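Local coordinates for protein beta-galactosidase (Trichoderma reesei, PDB 3OG2) that probably hydrolyses terminal non-reducing beta-D-galactose residues from beta-D-galactosides, as a family 35 glycoside hydrolase, at residues Phe846-Pro858 against Val991-Tyr1003. Numbering follows the deposited sequence.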
loop_
_atom_site.group_PDB
_atom_site.type_symbol
_atom_site.label_atom_id
_atom_site.label_comp_id
_atom_site.label_asym_id
_atom_site.label_seq_id
_atom_site.Cartn_x
_atom_site.Cartn_y
_atom_site.Cartn_z
ATOM N N PHE A 846 2.740 29.457 -11.185
ATOM C CA PHE A 846 2.766 30.711 -10.464
ATOM C C PHE A 846 2.039 30.636 -9.140
ATOM O O PHE A 846 2.567 31.081 -8.110
ATOM C CB PHE A 846 2.134 31.807 -11.342
ATOM C CG PHE A 846 1.840 33.100 -10.625
ATOM C CD1 PHE A 846 2.899 34.003 -10.429
ATOM C CD2 PHE A 846 0.562 33.394 -10.184
ATOM C CE1 PHE A 846 2.616 35.188 -9.759
ATOM C CE2 PHE A 846 0.282 34.577 -9.519
ATOM C CZ PHE A 846 1.336 35.474 -9.318
ATOM N N PHE A 847 0.833 30.066 -9.108
ATOM C CA PHE A 847 0.115 30.092 -7.800
ATOM C C PHE A 847 0.881 29.312 -6.728
ATOM O O PHE A 847 0.844 29.687 -5.529
ATOM C CB PHE A 847 -1.327 29.587 -7.903
ATOM C CG PHE A 847 -1.445 28.066 -8.068
ATOM C CD1 PHE A 847 -1.684 27.290 -6.954
ATOM C CD2 PHE A 847 -1.314 27.444 -9.292
ATOM C CE1 PHE A 847 -1.806 25.906 -6.995
ATOM C CE2 PHE A 847 -1.444 26.049 -9.384
ATOM C CZ PHE A 847 -1.667 25.289 -8.238
ATOM N N GLU A 848 1.557 28.208 -7.112
ATOM C CA GLU A 848 2.343 27.416 -6.148
ATOM C C GLU A 848 3.554 28.204 -5.661
ATOM O O GLU A 848 3.870 28.206 -4.470
ATOM C CB GLU A 848 2.808 26.102 -6.834
ATOM C CG GLU A 848 1.650 25.234 -7.312
ATOM C CD GLU A 848 2.146 23.967 -7.997
ATOM O OE1 GLU A 848 2.676 24.035 -9.158
ATOM O OE2 GLU A 848 1.980 22.889 -7.369
ATOM N N ARG A 849 4.236 28.875 -6.633
ATOM C CA ARG A 849 5.427 29.611 -6.253
ATOM C C ARG A 849 5.075 30.685 -5.234
ATOM O O ARG A 849 5.880 30.970 -4.341
ATOM C CB ARG A 849 6.073 30.295 -7.474
ATOM C CG ARG A 849 6.484 29.255 -8.544
ATOM C CD ARG A 849 7.339 29.908 -9.614
ATOM N NE ARG A 849 6.844 31.137 -10.231
ATOM C CZ ARG A 849 6.300 31.285 -11.428
ATOM N NH1 ARG A 849 6.039 30.257 -12.234
ATOM N NH2 ARG A 849 5.972 32.496 -11.852
ATOM N N GLN A 850 3.900 31.299 -5.346
ATOM C CA GLN A 850 3.530 32.380 -4.436
ATOM C C GLN A 850 3.012 31.825 -3.106
ATOM O O GLN A 850 2.857 32.593 -2.157
ATOM C CB GLN A 850 2.390 33.218 -5.030
ATOM C CG GLN A 850 2.747 33.794 -6.422
ATOM C CD GLN A 850 3.519 35.093 -6.158
ATOM O OE1 GLN A 850 3.009 36.053 -5.556
ATOM N NE2 GLN A 850 4.760 35.113 -6.528
ATOM N N GLY A 851 2.722 30.536 -3.018
ATOM C CA GLY A 851 2.120 30.024 -1.784
ATOM C C GLY A 851 0.599 30.189 -1.770
ATOM O O GLY A 851 0.005 30.033 -0.696
ATOM N N PHE A 852 -0.026 30.514 -2.909
ATOM C CA PHE A 852 -1.470 30.782 -2.926
ATOM C C PHE A 852 -2.295 29.528 -2.728
ATOM O O PHE A 852 -3.490 29.661 -2.469
ATOM C CB PHE A 852 -1.924 31.453 -4.216
ATOM C CG PHE A 852 -1.416 32.869 -4.399
ATOM C CD1 PHE A 852 -0.864 33.588 -3.344
ATOM C CD2 PHE A 852 -1.486 33.458 -5.653
ATOM C CE1 PHE A 852 -0.415 34.908 -3.559
ATOM C CE2 PHE A 852 -1.095 34.774 -5.859
ATOM C CZ PHE A 852 -0.553 35.494 -4.806
ATOM N N HIS A 853 -1.732 28.333 -2.781
ATOM C CA HIS A 853 -2.383 27.097 -2.421
ATOM C C HIS A 853 -2.462 26.858 -0.924
ATOM O O HIS A 853 -3.071 25.847 -0.508
ATOM C CB HIS A 853 -1.631 25.911 -3.070
ATOM C CG HIS A 853 -0.205 25.841 -2.637
ATOM N ND1 HIS A 853 0.379 24.871 -1.845
ATOM C CD2 HIS A 853 0.752 26.729 -2.985
ATOM C CE1 HIS A 853 1.685 25.199 -1.725
ATOM N NE2 HIS A 853 1.887 26.324 -2.403
ATOM N N LEU A 854 -1.846 27.693 -0.120
ATOM C CA LEU A 854 -1.810 27.450 1.309
ATOM C C LEU A 854 -3.059 27.956 2.012
ATOM O O LEU A 854 -3.771 28.791 1.442
ATOM C CB LEU A 854 -0.547 28.095 1.930
ATOM C CG LEU A 854 0.770 27.533 1.373
ATOM C CD1 LEU A 854 1.926 28.416 1.843
ATOM C CD2 LEU A 854 0.953 26.104 1.791
ATOM N N PRO A 855 -3.359 27.437 3.198
ATOM C CA PRO A 855 -4.584 27.883 3.892
ATOM C C PRO A 855 -4.573 29.387 4.109
ATOM O O PRO A 855 -3.539 30.033 4.338
ATOM C CB PRO A 855 -4.513 27.159 5.222
ATOM C CG PRO A 855 -3.718 25.926 4.915
ATOM C CD PRO A 855 -2.690 26.320 3.882
ATOM N N SER A 856 -5.769 29.973 4.077
ATOM C CA SER A 856 -5.948 31.418 4.302
ATOM C C SER A 856 -5.138 32.273 3.321
ATOM O O SER A 856 -4.297 33.116 3.656
ATOM C CB SER A 856 -5.551 31.787 5.738
ATOM O OG SER A 856 -6.354 31.132 6.672
ATOM N N PRO A 857 -5.365 32.080 2.032
ATOM C CA PRO A 857 -4.581 32.801 1.021
ATOM C C PRO A 857 -4.982 34.273 0.984
ATOM O O PRO A 857 -6.053 34.612 1.536
ATOM C CB PRO A 857 -5.027 32.125 -0.286
ATOM C CG PRO A 857 -6.456 31.709 0.018
ATOM C CD PRO A 857 -6.407 31.202 1.441
ATOM N N PRO A 858 -4.154 35.098 0.343
ATOM C CA PRO A 858 -4.436 36.554 0.324
ATOM C C PRO A 858 -5.538 36.882 -0.667
ATOM O O PRO A 858 -5.274 37.043 -1.865
ATOM C CB PRO A 858 -3.091 37.147 -0.112
ATOM C CG PRO A 858 -2.444 36.061 -0.963
ATOM C CD PRO A 858 -2.919 34.734 -0.409
ATOM N N VAL A 991 -3.738 17.736 11.110
ATOM C CA VAL A 991 -2.351 18.075 10.791
ATOM C C VAL A 991 -2.260 19.576 10.619
ATOM O O VAL A 991 -3.033 20.143 9.835
ATOM C CB VAL A 991 -1.962 17.306 9.514
ATOM C CG1 VAL A 991 -0.573 17.709 9.067
ATOM C CG2 VAL A 991 -2.005 15.805 9.755
ATOM N N LYS A 992 -1.353 20.194 11.345
ATOM C CA LYS A 992 -1.230 21.656 11.416
ATOM C C LYS A 992 -0.319 22.205 10.343
ATOM O O LYS A 992 0.772 22.720 10.627
ATOM C CB LYS A 992 -0.710 22.068 12.807
ATOM C CG LYS A 992 -1.574 21.514 13.940
ATOM C CD LYS A 992 -1.212 22.028 15.337
ATOM C CE LYS A 992 -2.113 21.455 16.415
ATOM N NZ LYS A 992 -1.455 20.671 17.491
ATOM N N GLY A 993 -0.738 22.098 9.082
ATOM C CA GLY A 993 0.082 22.654 8.015
ATOM C C GLY A 993 0.119 24.178 8.106
ATOM O O GLY A 993 -0.902 24.826 8.387
ATOM N N PRO A 994 1.265 24.839 7.932
ATOM C CA PRO A 994 1.318 26.299 7.948
ATOM C C PRO A 994 0.398 26.967 6.946
ATOM O O PRO A 994 0.187 26.499 5.837
ATOM C CB PRO A 994 2.778 26.561 7.552
ATOM C CG PRO A 994 3.445 25.415 8.255
ATOM C CD PRO A 994 2.607 24.231 7.811
ATOM N N HIS A 995 -0.148 28.107 7.405
ATOM C CA HIS A 995 -0.982 28.905 6.527
ATOM C C HIS A 995 -0.145 29.790 5.620
ATOM O O HIS A 995 1.080 29.931 5.811
ATOM C CB HIS A 995 -1.845 29.801 7.408
ATOM C CG HIS A 995 -2.866 29.038 8.184
ATOM N ND1 HIS A 995 -2.920 27.731 8.576
ATOM C CD2 HIS A 995 -4.037 29.579 8.636
ATOM C CE1 HIS A 995 -4.028 27.471 9.239
ATOM N NE2 HIS A 995 -4.726 28.598 9.285
ATOM N N PHE A 996 -0.824 30.404 4.635
ATOM C CA PHE A 996 -0.129 31.336 3.765
ATOM C C PHE A 996 0.599 32.412 4.558
ATOM O O PHE A 996 0.024 32.995 5.467
ATOM C CB PHE A 996 -1.148 31.961 2.806
ATOM C CG PHE A 996 -0.544 33.144 2.036
ATOM C CD1 PHE A 996 0.213 32.917 0.908
ATOM C CD2 PHE A 996 -0.746 34.454 2.436
ATOM C CE1 PHE A 996 0.795 33.948 0.200
ATOM C CE2 PHE A 996 -0.140 35.479 1.761
ATOM C CZ PHE A 996 0.625 35.259 0.619
ATOM N N LYS A 997 1.796 32.749 4.128
ATOM C CA LYS A 997 2.572 33.901 4.549
ATOM C C LYS A 997 3.262 34.389 3.288
ATOM O O LYS A 997 3.802 33.610 2.520
ATOM C CB LYS A 997 3.630 33.543 5.583
ATOM C CG LYS A 997 3.200 33.531 7.034
ATOM C CD LYS A 997 4.200 32.711 7.842
ATOM C CE LYS A 997 5.607 33.281 7.709
ATOM N NZ LYS A 997 6.056 33.919 8.991
ATOM N N LYS A 998 3.261 35.689 3.067
ATOM C CA LYS A 998 3.902 36.260 1.910
ATOM C C LYS A 998 5.355 35.804 1.809
ATOM O O LYS A 998 6.131 35.868 2.773
ATOM C CB LYS A 998 3.802 37.772 2.067
ATOM C CG LYS A 998 4.632 38.439 1.002
ATOM C CD LYS A 998 3.805 38.603 -0.247
ATOM C CE LYS A 998 4.531 39.674 -1.075
ATOM N NZ LYS A 998 4.093 39.564 -2.486
ATOM N N ARG A 999 5.709 35.291 0.622
ATOM C CA ARG A 999 7.075 34.756 0.455
ATOM C C ARG A 999 8.044 35.809 -0.066
ATOM O O ARG A 999 7.824 36.440 -1.125
ATOM C CB ARG A 999 7.046 33.619 -0.575
ATOM C CG ARG A 999 6.236 32.426 0.008
ATOM C CD ARG A 999 6.138 31.328 -1.034
ATOM N NE ARG A 999 5.642 30.109 -0.384
ATOM C CZ ARG A 999 5.631 28.917 -0.978
ATOM N NH1 ARG A 999 6.051 28.781 -2.235
ATOM N NH2 ARG A 999 5.213 27.878 -0.315
ATOM N N HIS A 1000 9.133 36.010 0.658
ATOM C CA HIS A 1000 10.151 36.969 0.209
ATOM C C HIS A 1000 10.881 36.332 -0.969
ATOM O O HIS A 1000 11.195 35.110 -1.008
ATOM C CB HIS A 1000 11.064 37.343 1.368
ATOM C CG HIS A 1000 10.366 38.065 2.510
ATOM N ND1 HIS A 1000 10.882 39.162 3.150
ATOM C CD2 HIS A 1000 9.196 37.823 3.155
ATOM C CE1 HIS A 1000 10.064 39.578 4.128
ATOM N NE2 HIS A 1000 9.008 38.781 4.155
ATOM N N GLY A 1001 11.174 37.147 -1.962
ATOM C CA GLY A 1001 11.922 36.640 -3.111
ATOM C C GLY A 1001 11.066 35.881 -4.086
ATOM O O GLY A 1001 11.614 35.287 -5.011
ATOM N N ALA A 1002 9.744 35.839 -3.915
ATOM C CA ALA A 1002 8.949 35.089 -4.863
ATOM C C ALA A 1002 8.910 35.775 -6.218
ATOM O O ALA A 1002 9.219 36.968 -6.376
ATOM C CB ALA A 1002 7.536 34.947 -4.322
ATOM N N TYR A 1003 8.520 34.989 -7.208
ATOM C CA TYR A 1003 8.393 35.456 -8.587
ATOM C C TYR A 1003 7.325 34.580 -9.271
ATOM O O TYR A 1003 6.976 33.552 -8.667
ATOM C CB TYR A 1003 9.745 35.443 -9.328
ATOM C CG TYR A 1003 10.398 34.101 -9.407
ATOM C CD1 TYR A 1003 10.018 33.109 -10.299
ATOM C CD2 TYR A 1003 11.448 33.812 -8.573
ATOM C CE1 TYR A 1003 10.626 31.877 -10.378
ATOM C CE2 TYR A 1003 12.090 32.580 -8.614
ATOM C CZ TYR A 1003 11.665 31.622 -9.527
ATOM O OH TYR A 1003 12.274 30.389 -9.553
ATOM O OXT TYR A 1003 6.873 34.837 -10.508
HETATM O O HOH W 1 3.930 35.066 -1.607
HETATM O O HOH W 2 -2.543 33.193 6.010
#
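The guanidinium of Arg849 meets the chain-end carboxylate of Tyr1003 along its NE-NH2 side, one nitrogen to each oxygen. Its NE gives an almost straight bond to Tyr1003 O (2.9 Å, 177°), and its NH2 makes a salt bridge to Tyr1003 OXT at 2.8 Å. Both oxygens lie close to the guanidinium plane. A bend at chi3 (-51°) turns this side of the group to the chain end. With an alanine in place of Arg849, the C-terminal carboxylate would probably lose both these bonds and its charged mate, and the last residue would be freer to move. Arg999 reaches from the tail to the helix, its chain extended from CG to NE. Its NH1 bonds to Arg849 O (3.0 Å) from above the carbonyl plane, and Gly851 CA lies over the centre of one guanidinium face. Gly851, with positive phi, ends helix 846-850 in a Schellman motif, so Arg999 binds at the C-terminal end of this short helix. The C-terminal tail thus packs along the helix and the loop after it; this helix opens a region matching an all-beta domain family of these enzymes. Further along, Phe996 N bonds to Pro855 O in the carbonyl plane (2.8 Å). Pro858 CD sits over the Phe996 ring centre, a CH-pi contact of 3.5 Å to the centroid, while Phe852 CD1 touches Phe996 CE1. Pro855 CB covers a face of the His995 ring, 3.9 Å from its centroid. One water joins Gln850 O to Arg999 N; another joins Ser856 O to Phe996 O. Outside the pair, Glu670 and Glu842 make salt bridges to NH2 of Arg849 and of Arg999, respectively. Thr824 holds the Tyr1003 hydroxyl, and Trp955 of strand 953-962 backs Pro855.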